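Local structure of probable aminotransferase (Pseudomonas aeruginosa, 5YKR) at residues F5-F16 / H402-E410; G365-L375 / D446-L457. The protein is a probable aminotransferase of class III, a family of enzymes that carry pyridoxal phosphate. All blocks are in the same frame, centred on the assembly; numbering follows the deposited sequence.

How the interactions relate
Interactions 1 and 2 lie on the same side of the chain's centre, about 14 Å apart between their centres. Their segments alternate along the chain: 5-16, 365-375, 402-410, 446-457. Interaction 1 sets the start of helix 9-26 against the start of helix 407-418. Interaction 2 pairs the end of helix 349-372 with the end of helix 439-456. The two touch directly, since Val12 and Leu15 pack on Leu456, Gly6 meets Leu457, and Leu7 meets Leu375. The N-terminal segment is therefore packed onto elements from the last hundred residues of the chain, and the modelled N- and C-terminal ends lie in one region.

Interaction 1. Residues F5-F16 / H402-E410; sequences FGLDLARVETLF and HHARNGLIE
The N-terminal segment and first turns of helix 9-26 meet the start of helix 407-418 here, with Leu408 and Ile409 as the main residues of the second helix. Leu408 is a knob in a hole formed by Leu9, Val12, Glu13 and Phe16. Its CG lies 3.7 Å from Val12 CG1, and the two side chains lie alongside, pointing opposite ways. Its CG is anti to the backbone N (chi1 174°), which carries CD1 to 3.6 Å from Phe16 CD2. The Glu13 chain lies roughly perpendicular to Leu408 and puts OE1 beside Leu408 CD1.

Ile409 packs on Phe5, Leu7 and Leu9, around the start of helix 9-26. Its CD1 is 3.8 Å from Phe5 CD2, and its CG2 is 4.0 Å from Leu7 CD1. The Leu9 side chain lies roughly perpendicular to Ile409, with CD2 near Ile409 CD1 and CG1. The Phe5 ring also reaches the turn before the helix. His403 O lies at the ring edge, near its plane, 3.6 Å from Phe5 CE1. The Asn406 amide is tilted 52° to the ring, with ND2 3.7 Å from Phe5 CE2.

No hydrogen bond joins the segments, but each helix start is capped. Asn406 OD1 accepts from Ile409 N at 2.9 Å, in the carbonyl plane. Arg405 NE and NH2 form a salt bridge with Glu410 OE2 and OE1, one nitrogen to each oxygen. Asn406 N also donates to Glu410 OE2, from the opposite face of the carboxylate to Arg405 NE. Asp8 OD1 accepts from Ala10 N. Phe16 also packs on Pro316 of the second subunit. This is a single knob-into-hole contact, Leu408 in helix 9-26, between two helix starts that each have a side-chain N-cap.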
loop_
_atom_site.group_PDB
_atom_site.type_symbol
_atom_site.label_atom_id
_atom_site.label_comp_id
_atom_site.label_asym_id
_atom_site.label_seq_id
_atom_site.Cartn_x
_atom_site.Cartn_y
_atom_site.Cartn_z
ATOM N N PHE A 5 -1.494 18.518 34.210
ATOM C CA PHE A 5 -2.799 18.118 33.558
ATOM C C PHE A 5 -3.960 17.838 34.528
ATOM O O PHE A 5 -4.958 17.184 34.198
ATOM C CB PHE A 5 -2.577 16.861 32.695
ATOM C CG PHE A 5 -1.386 16.937 31.755
ATOM C CD1 PHE A 5 -1.496 17.618 30.588
ATOM C CD2 PHE A 5 -0.161 16.370 32.072
ATOM C CE1 PHE A 5 -0.436 17.669 29.681
ATOM C CE2 PHE A 5 0.897 16.432 31.195
ATOM C CZ PHE A 5 0.750 17.066 29.983
ATOM N N GLY A 6 -3.849 18.325 35.749
ATOM C CA GLY A 6 -4.897 18.171 36.715
ATOM C C GLY A 6 -4.915 16.857 37.455
ATOM O O GLY A 6 -5.842 16.637 38.216
ATOM N N LEU A 7 -3.901 15.996 37.252
ATOM C CA LEU A 7 -3.789 14.700 37.940
ATOM C C LEU A 7 -2.452 14.593 38.706
ATOM O O LEU A 7 -1.444 15.231 38.341
ATOM C CB LEU A 7 -3.844 13.565 36.914
ATOM C CG LEU A 7 -5.088 13.472 36.022
ATOM C CD1 LEU A 7 -4.979 12.312 35.067
ATOM C CD2 LEU A 7 -6.338 13.331 36.845
ATOM N N ASP A 8 -2.456 13.759 39.750
ATOM C CA ASP A 8 -1.241 13.411 40.477
ATOM C C ASP A 8 -0.533 12.254 39.733
ATOM O O ASP A 8 -1.012 11.092 39.734
ATOM C CB ASP A 8 -1.593 13.038 41.926
ATOM C CG ASP A 8 -0.380 12.637 42.766
ATOM O OD1 ASP A 8 0.662 12.266 42.231
ATOM O OD2 ASP A 8 -0.460 12.714 44.018
ATOM N N LEU A 9 0.615 12.550 39.113
ATOM C CA LEU A 9 1.297 11.552 38.318
ATOM C C LEU A 9 1.747 10.329 39.105
ATOM O O LEU A 9 1.826 9.227 38.544
ATOM C CB LEU A 9 2.448 12.139 37.514
ATOM C CG LEU A 9 2.049 13.102 36.396
ATOM C CD1 LEU A 9 3.289 13.603 35.683
ATOM C CD2 LEU A 9 1.056 12.479 35.386
ATOM N N ALA A 10 2.003 10.467 40.395
ATOM C CA ALA A 10 2.312 9.300 41.193
ATOM C C ALA A 10 1.114 8.367 41.326
ATOM O O ALA A 10 1.295 7.143 41.327
ATOM C CB ALA A 10 2.808 9.717 42.571
ATOM N N ARG A 11 -0.091 8.943 41.439
ATOM C CA ARG A 11 -1.314 8.136 41.495
ATOM C C ARG A 11 -1.532 7.480 40.148
ATOM O O ARG A 11 -1.959 6.312 40.092
ATOM C CB ARG A 11 -2.549 8.994 41.911
ATOM C CG ARG A 11 -2.643 9.310 43.418
ATOM C CD ARG A 11 -4.097 9.610 43.830
ATOM N NE ARG A 11 -4.151 10.306 45.118
ATOM C CZ ARG A 11 -3.800 11.591 45.325
ATOM N NH1 ARG A 11 -3.387 12.362 44.325
ATOM N NH2 ARG A 11 -3.849 12.118 46.543
ATOM N N VAL A 12 -1.251 8.201 39.061
ATOM C CA VAL A 12 -1.356 7.599 37.706
ATOM C C VAL A 12 -0.410 6.417 37.582
ATOM O O VAL A 12 -0.788 5.345 37.121
ATOM C CB VAL A 12 -1.076 8.637 36.578
ATOM C CG1 VAL A 12 -1.180 7.981 35.214
ATOM C CG2 VAL A 12 -2.040 9.821 36.630
ATOM N N GLU A 13 0.846 6.622 37.969
ATOM C CA GLU A 13 1.817 5.535 37.893
ATOM C C GLU A 13 1.391 4.321 38.744
ATOM O O GLU A 13 1.510 3.176 38.311
ATOM C CB GLU A 13 3.187 6.054 38.359
ATOM C CG GLU A 13 4.239 4.989 38.622
ATOM C CD GLU A 13 4.844 4.466 37.351
ATOM O OE1 GLU A 13 4.313 4.755 36.255
ATOM O OE2 GLU A 13 5.834 3.745 37.444
ATOM N N THR A 14 0.868 4.575 39.956
ATOM C CA THR A 14 0.418 3.502 40.839
ATOM C C THR A 14 -0.729 2.696 40.202
ATOM O O THR A 14 -0.705 1.463 40.190
ATOM C CB THR A 14 -0.017 4.067 42.209
ATOM O OG1 THR A 14 1.130 4.665 42.814
ATOM C CG2 THR A 14 -0.552 2.980 43.140
ATOM N N LEU A 15 -1.712 3.396 39.689
ATOM C CA LEU A 15 -2.837 2.746 39.018
ATOM C C LEU A 15 -2.375 1.999 37.805
ATOM O O LEU A 15 -2.801 0.894 37.587
ATOM C CB LEU A 15 -3.916 3.780 38.652
ATOM C CG LEU A 15 -5.171 3.188 37.983
ATOM C CD1 LEU A 15 -5.775 2.108 38.837
ATOM C CD2 LEU A 15 -6.162 4.269 37.651
ATOM N N PHE A 16 -1.470 2.605 37.040
ATOM C CA PHE A 16 -0.990 1.983 35.810
ATOM C C PHE A 16 -0.281 0.682 36.120
ATOM O O PHE A 16 -0.520 -0.315 35.483
ATOM C CB PHE A 16 -0.095 2.941 35.034
ATOM C CG PHE A 16 0.327 2.446 33.658
ATOM C CD1 PHE A 16 -0.583 1.901 32.779
ATOM C CD2 PHE A 16 1.652 2.615 33.214
ATOM C CE1 PHE A 16 -0.176 1.472 31.514
ATOM C CE2 PHE A 16 2.039 2.184 31.958
ATOM C CZ PHE A 16 1.126 1.623 31.111
ATOM N N HIS A 402 -0.295 19.581 20.539
ATOM C CA HIS A 402 0.764 18.614 20.865
ATOM C C HIS A 402 1.171 18.618 22.340
ATOM O O HIS A 402 1.492 17.565 22.912
ATOM C CB HIS A 402 1.972 18.885 19.993
ATOM C CG HIS A 402 3.059 17.870 20.100
ATOM N ND1 HIS A 402 3.150 16.769 19.278
ATOM C CD2 HIS A 402 4.146 17.847 20.891
ATOM C CE1 HIS A 402 4.244 16.092 19.583
ATOM N NE2 HIS A 402 4.849 16.712 20.579
ATOM N N HIS A 403 1.123 19.789 22.964
ATOM C CA HIS A 403 1.484 19.893 24.405
ATOM C C HIS A 403 0.483 19.259 25.345
ATOM O O HIS A 403 0.802 18.981 26.536
ATOM C CB HIS A 403 1.604 21.346 24.810
ATOM C CG HIS A 403 2.721 22.044 24.130
ATOM N ND1 HIS A 403 4.035 21.847 24.510
ATOM C CD2 HIS A 403 2.747 22.963 23.134
ATOM C CE1 HIS A 403 4.825 22.585 23.741
ATOM N NE2 HIS A 403 4.068 23.295 22.924
ATOM N N ALA A 404 -0.714 19.023 24.843
ATOM C CA ALA A 404 -1.836 18.468 25.637
ATOM C C ALA A 404 -2.035 16.949 25.521
ATOM O O ALA A 404 -3.188 16.434 25.695
ATOM C CB ALA A 404 -3.079 19.186 25.195
ATOM N N ARG A 405 -0.924 16.280 25.199
ATOM C CA ARG A 405 -0.817 14.845 25.071
ATOM C C ARG A 405 0.200 14.361 26.138
ATOM O O ARG A 405 1.119 15.080 26.502
ATOM C CB ARG A 405 -0.424 14.453 23.602
ATOM C CG ARG A 405 -1.480 14.848 22.517
ATOM C CD ARG A 405 -2.812 14.057 22.574
ATOM N NE ARG A 405 -2.546 12.635 22.466
ATOM C CZ ARG A 405 -2.572 11.924 21.330
ATOM N NH1 ARG A 405 -2.957 12.485 20.150
ATOM N NH2 ARG A 405 -2.264 10.630 21.363
ATOM N N ASN A 406 0.009 13.148 26.661
ATOM C CA ASN A 406 0.866 12.567 27.678
ATOM C C ASN A 406 0.773 11.067 27.637
ATOM O O ASN A 406 -0.319 10.506 27.831
ATOM C CB ASN A 406 0.506 13.074 29.076
ATOM C CG ASN A 406 1.437 12.523 30.146
ATOM O OD1 ASN A 406 1.204 11.442 30.754
ATOM N ND2 ASN A 406 2.575 13.226 30.321
ATOM N N GLY A 407 1.914 10.407 27.399
ATOM C CA GLY A 407 1.946 8.979 27.198
ATOM C C GLY A 407 1.434 8.156 28.373
ATOM O O GLY A 407 0.700 7.155 28.206
ATOM N N LEU A 408 1.832 8.563 29.569
ATOM C CA LEU A 408 1.505 7.822 30.766
ATOM C C LEU A 408 0.005 7.903 31.114
ATOM O O LEU A 408 -0.628 6.875 31.383
ATOM C CB LEU A 408 2.347 8.289 31.950
ATOM C CG LEU A 408 1.976 7.666 33.300
ATOM C CD1 LEU A 408 2.114 6.159 33.299
ATOM C CD2 LEU A 408 2.799 8.230 34.439
ATOM N N ILE A 409 -0.557 9.109 31.083
ATOM C CA ILE A 409 -1.976 9.275 31.392
ATOM C C ILE A 409 -2.794 8.527 30.331
ATOM O O ILE A 409 -3.726 7.770 30.659
ATOM C CB ILE A 409 -2.396 10.749 31.469
ATOM C CG1 ILE A 409 -1.684 11.441 32.648
ATOM C CG2 ILE A 409 -3.908 10.852 31.551
ATOM C CD1 ILE A 409 -1.764 12.964 32.581
ATOM N N GLU A 410 -2.422 8.706 29.061
ATOM C CA GLU A 410 -3.104 8.001 27.979
ATOM C C GLU A 410 -3.082 6.479 28.124
ATOM O O GLU A 410 -4.115 5.816 28.026
ATOM C CB GLU A 410 -2.534 8.434 26.643
ATOM C CG GLU A 410 -2.865 9.873 26.304
ATOM C CD GLU A 410 -2.106 10.414 25.091
ATOM O OE1 GLU A 410 -1.767 9.644 24.176
ATOM O OE2 GLU A 410 -1.936 11.655 25.047
#

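Interaction 2. Residues G365-L375 / D446-L457; sequences GVRATLEELRL and DRLLRDCLGELL
Glu372 and Arg450 lie roughly perpendicular, with carboxylate and guanidinium planes 75° apart. Arg450 NH2 and NE both donate to Glu372 OE2, in a side-on salt bridge. NH2 is 2.9 Å from Glu372 OE2 and meets it nearly along the C-O axis. NE is 3.2 Å from the same OE2 and comes from well above the carboxylate plane. Arg450 bends at chi2 (61°), which turns its chain along the neighbouring helix. Leu373 CD2 sits over the centre of one guanidinium face, 3.8 Å from Arg450 CZ. That face is thus covered by a methyl group while the edge is held by the acid.

One turn before Leu373, Thr369 lies against the Arg450 chain, its OG1 and CG2 beside CD. Thr369 CG2 is 3.9 Å from Leu453 CD1. Leu373 CD1 presses on Leu453 CB at 3.6 Å, and Leu375 CD1 meets Leu453 CD1. Leu457 CD1 lies against Leu373 CB and Leu375 CD2. Val366 CG2 touches Leu449 CD2 from the other end of the row, and both residues also pack on Tyr388 of strand 385-389.

Asp446 OD1 lies 3.0 Å from Gly365 CA, close because the glycine has no side chain. Water 1 donates to Gly365 O and to Asp446 OD2. Water 2 accepts from Thr369 OG1 and donates to Asp446 O and OD1. Arg374, just after the helix and with positive phi, forms a Schellman motif with bonds back into the last turn. The segments run 18° apart with axes 9.9 Å at closest, a near-parallel helix pair, probably in the small domain of a fold type I, PLP-dependent enzyme.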
loop_
_atom_site.group_PDB
_atom_site.type_symbol
_atom_site.label_atom_id
_atom_site.label_comp_id
_atom_site.label_asym_id
_atom_site.label_seq_id
_atom_site.Cartn_x
_atom_site.Cartn_y
_atom_site.Cartn_z
ATOM N N GLY A 365 -21.439 12.596 27.775
ATOM C CA GLY A 365 -20.973 11.916 28.977
ATOM C C GLY A 365 -19.540 12.306 29.378
ATOM O O GLY A 365 -19.275 12.606 30.526
ATOM N N VAL A 366 -18.631 12.295 28.406
ATOM C CA VAL A 366 -17.267 12.731 28.681
ATOM C C VAL A 366 -17.283 14.165 29.230
ATOM O O VAL A 366 -16.633 14.492 30.227
ATOM C CB VAL A 366 -16.372 12.591 27.449
ATOM C CG1 VAL A 366 -14.991 13.182 27.702
ATOM C CG2 VAL A 366 -16.183 11.124 27.080
ATOM N N ARG A 367 -18.005 15.032 28.555
ATOM C CA ARG A 367 -18.008 16.444 28.951
ATOM C C ARG A 367 -18.525 16.615 30.379
ATOM O O ARG A 367 -17.942 17.372 31.157
ATOM C CB ARG A 367 -18.797 17.328 27.976
ATOM C CG ARG A 367 -18.529 18.803 28.255
ATOM C CD ARG A 367 -19.079 19.708 27.179
ATOM N NE ARG A 367 -18.352 19.572 25.908
ATOM C CZ ARG A 367 -18.877 19.127 24.770
ATOM N NH1 ARG A 367 -20.157 18.801 24.698
ATOM N NH2 ARG A 367 -18.109 19.000 23.718
ATOM N N ALA A 368 -19.578 15.877 30.729
ATOM C CA ALA A 368 -20.124 15.954 32.081
ATOM C C ALA A 368 -19.101 15.512 33.111
ATOM O O ALA A 368 -18.963 16.122 34.156
ATOM C CB ALA A 368 -21.389 15.144 32.170
ATOM N N THR A 369 -18.352 14.471 32.813
ATOM C CA THR A 369 -17.282 13.981 33.720
ATOM C C THR A 369 -16.159 15.013 33.880
ATOM O O THR A 369 -15.734 15.277 34.982
ATOM C CB THR A 369 -16.737 12.640 33.197
ATOM O OG1 THR A 369 -17.727 11.630 33.422
ATOM C CG2 THR A 369 -15.446 12.248 33.841
ATOM N N LEU A 370 -15.695 15.591 32.777
ATOM C CA LEU A 370 -14.645 16.602 32.819
ATOM C C LEU A 370 -15.084 17.827 33.642
ATOM O O LEU A 370 -14.312 18.335 34.440
ATOM C CB LEU A 370 -14.206 17.024 31.415
ATOM C CG LEU A 370 -13.649 15.906 30.521
ATOM C CD1 LEU A 370 -13.208 16.479 29.182
ATOM C CD2 LEU A 370 -12.605 15.036 31.165
ATOM N N GLU A 371 -16.341 18.238 33.458
ATOM C CA GLU A 371 -16.887 19.377 34.187
ATOM C C GLU A 371 -17.027 19.062 35.684
ATOM O O GLU A 371 -16.616 19.851 36.546
ATOM C CB GLU A 371 -18.204 19.817 33.578
ATOM C CG GLU A 371 -18.036 20.515 32.227
ATOM C CD GLU A 371 -19.364 20.825 31.521
ATOM O OE1 GLU A 371 -20.429 20.402 32.043
ATOM O OE2 GLU A 371 -19.341 21.467 30.444
ATOM N N GLU A 372 -17.546 17.893 36.005
ATOM C CA GLU A 372 -17.781 17.511 37.387
ATOM C C GLU A 372 -16.487 17.426 38.168
ATOM O O GLU A 372 -16.403 17.902 39.295
ATOM C CB GLU A 372 -18.472 16.163 37.426
ATOM C CG GLU A 372 -18.677 15.593 38.803
ATOM C CD GLU A 372 -19.367 14.253 38.787
ATOM O OE1 GLU A 372 -20.354 14.097 38.033
ATOM O OE2 GLU A 372 -18.932 13.364 39.556
ATOM N N LEU A 373 -15.455 16.838 37.542
ATOM C CA LEU A 373 -14.164 16.658 38.186
ATOM C C LEU A 373 -13.252 17.881 38.068
ATOM O O LEU A 373 -12.117 17.843 38.558
ATOM C CB LEU A 373 -13.485 15.417 37.630
ATOM C CG LEU A 373 -14.239 14.091 37.821
ATOM C CD1 LEU A 373 -13.456 12.953 37.183
ATOM C CD2 LEU A 373 -14.519 13.786 39.292
ATOM N N ARG A 374 -13.721 18.932 37.406
ATOM C CA ARG A 374 -12.997 20.213 37.260
ATOM C C ARG A 374 -11.665 20.021 36.564
ATOM O O ARG A 374 -10.676 20.717 36.829
ATOM C CB ARG A 374 -12.872 20.934 38.619
ATOM C CG ARG A 374 -14.217 21.190 39.287
ATOM C CD ARG A 374 -14.043 22.106 40.503
ATOM N NE ARG A 374 -15.346 22.348 41.124
ATOM C CZ ARG A 374 -15.565 22.842 42.328
ATOM N NH1 ARG A 374 -14.552 23.232 43.106
ATOM N NH2 ARG A 374 -16.812 22.961 42.751
ATOM N N LEU A 375 -11.616 19.073 35.637
ATOM C CA LEU A 375 -10.360 18.805 34.940
ATOM C C LEU A 375 -10.115 19.883 33.896
ATOM O O LEU A 375 -11.041 20.268 33.184
ATOM C CB LEU A 375 -10.378 17.420 34.309
ATOM C CG LEU A 375 -10.237 16.263 35.248
ATOM C CD1 LEU A 375 -10.693 14.984 34.554
ATOM C CD2 LEU A 375 -8.811 16.135 35.743
ATOM N N ASP A 446 -18.645 5.372 29.369
ATOM C CA ASP A 446 -18.808 6.569 30.200
ATOM C C ASP A 446 -18.519 6.250 31.663
ATOM O O ASP A 446 -17.781 7.001 32.342
ATOM C CB ASP A 446 -20.225 7.133 30.046
ATOM C CG ASP A 446 -20.332 8.531 30.574
ATOM O OD1 ASP A 446 -19.609 9.408 30.044
ATOM O OD2 ASP A 446 -21.078 8.755 31.559
ATOM N N ARG A 447 -19.116 5.153 32.151
ATOM C CA ARG A 447 -18.927 4.727 33.538
ATOM C C ARG A 447 -17.475 4.396 33.845
ATOM O O ARG A 447 -16.925 4.811 34.880
ATOM C CB ARG A 447 -19.815 3.514 33.903
ATOM C CG ARG A 447 -21.299 3.781 33.835
ATOM C CD ARG A 447 -22.059 2.659 34.431
ATOM N NE ARG A 447 -21.806 1.363 33.826
ATOM C CZ ARG A 447 -22.533 0.836 32.842
ATOM N NH1 ARG A 447 -23.569 1.497 32.318
ATOM N NH2 ARG A 447 -22.248 -0.376 32.407
ATOM N N LEU A 448 -16.829 3.644 32.955
ATOM C CA LEU A 448 -15.449 3.241 33.199
ATOM C C LEU A 448 -14.474 4.428 33.206
ATOM O O LEU A 448 -13.555 4.467 34.015
ATOM C CB LEU A 448 -15.001 2.220 32.146
ATOM C CG LEU A 448 -15.729 0.888 32.231
ATOM C CD1 LEU A 448 -15.173 -0.027 31.164
ATOM C CD2 LEU A 448 -15.594 0.222 33.592
ATOM N N LEU A 449 -14.680 5.368 32.294
ATOM C CA LEU A 449 -13.836 6.561 32.255
ATOM C C LEU A 449 -14.000 7.366 33.548
ATOM O O LEU A 449 -12.997 7.855 34.134
ATOM C CB LEU A 449 -14.112 7.410 31.021
ATOM C CG LEU A 449 -13.305 8.712 30.910
ATOM C CD1 LEU A 449 -11.803 8.446 30.808
ATOM C CD2 LEU A 449 -13.777 9.475 29.691
ATOM N N ARG A 450 -15.252 7.526 33.981
ATOM C CA ARG A 450 -15.530 8.240 35.215
ATOM C C ARG A 450 -14.920 7.556 36.413
ATOM O O ARG A 450 -14.329 8.237 37.280
ATOM C CB ARG A 450 -17.028 8.379 35.389
ATOM C CG ARG A 450 -17.449 9.032 36.717
ATOM C CD ARG A 450 -16.928 10.456 36.877
ATOM N NE ARG A 450 -17.307 10.999 38.186
ATOM C CZ ARG A 450 -16.733 10.685 39.350
ATOM N NH1 ARG A 450 -15.732 9.812 39.450
ATOM N NH2 ARG A 450 -17.186 11.247 40.459
ATOM N N ASP A 451 -15.013 6.221 36.463
ATOM C CA ASP A 451 -14.388 5.452 37.519
ATOM C C ASP A 451 -12.866 5.648 37.542
ATOM O O ASP A 451 -12.278 5.819 38.612
ATOM C CB ASP A 451 -14.694 3.963 37.433
ATOM C CG ASP A 451 -16.137 3.611 37.743
ATOM O OD1 ASP A 451 -16.924 4.477 38.218
ATOM O OD2 ASP A 451 -16.478 2.435 37.490
ATOM N N CYS A 452 -12.247 5.559 36.370
ATOM C CA CYS A 452 -10.794 5.675 36.283
ATOM C C CYS A 452 -10.323 7.045 36.786
ATOM O O CYS A 452 -9.402 7.135 37.615
ATOM C CB CYS A 452 -10.331 5.458 34.840
ATOM S SG CYS A 452 -8.553 5.454 34.645
ATOM N N LEU A 453 -10.942 8.093 36.266
ATOM C CA LEU A 453 -10.576 9.444 36.645
ATOM C C LEU A 453 -10.856 9.707 38.113
ATOM O O LEU A 453 -10.043 10.382 38.772
ATOM C CB LEU A 453 -11.242 10.485 35.765
ATOM C CG LEU A 453 -10.793 10.471 34.313
ATOM C CD1 LEU A 453 -11.695 11.321 33.437
ATOM C CD2 LEU A 453 -9.373 10.957 34.219
ATOM N N GLY A 454 -11.935 9.141 38.646
ATOM C CA GLY A 454 -12.221 9.308 40.052
ATOM C C GLY A 454 -11.170 8.642 40.933
ATOM O O GLY A 454 -10.769 9.211 41.961
ATOM N N GLU A 455 -10.686 7.457 40.515
ATOM C CA GLU A 455 -9.633 6.769 41.270
ATOM C C GLU A 455 -8.362 7.596 41.289
ATOM O O GLU A 455 -7.686 7.673 42.305
ATOM C CB GLU A 455 -9.337 5.361 40.745
ATOM C CG GLU A 455 -10.344 4.303 41.142
ATOM C CD GLU A 455 -9.866 2.891 40.825
ATOM O OE1 GLU A 455 -8.691 2.570 41.154
ATOM O OE2 GLU A 455 -10.657 2.102 40.215
ATOM N N LEU A 456 -8.046 8.227 40.175
ATOM C CA LEU A 456 -6.898 9.105 40.046
ATOM C C LEU A 456 -6.965 10.360 40.912
ATOM O O LEU A 456 -5.938 10.793 41.398
ATOM C CB LEU A 456 -6.609 9.427 38.561
ATOM C CG LEU A 456 -6.206 8.190 37.691
ATOM C CD1 LEU A 456 -6.140 8.553 36.218
ATOM C CD2 LEU A 456 -4.949 7.479 38.161
ATOM N N LEU A 457 -8.165 10.890 41.169
ATOM C CA LEU A 457 -8.385 12.127 41.958
ATOM C C LEU A 457 -8.776 11.863 43.428
ATOM O O LEU A 457 -8.913 10.693 43.827
ATOM C CB LEU A 457 -9.470 12.973 41.264
ATOM C CG LEU A 457 -8.991 13.555 39.946
ATOM C CD1 LEU A 457 -10.091 14.102 39.076
ATOM C CD2 LEU A 457 -7.941 14.621 40.183
HETATM O O HOH W 1 -20.986 11.241 32.462
HETATM O O HOH W 2 -17.377 9.660 31.606
#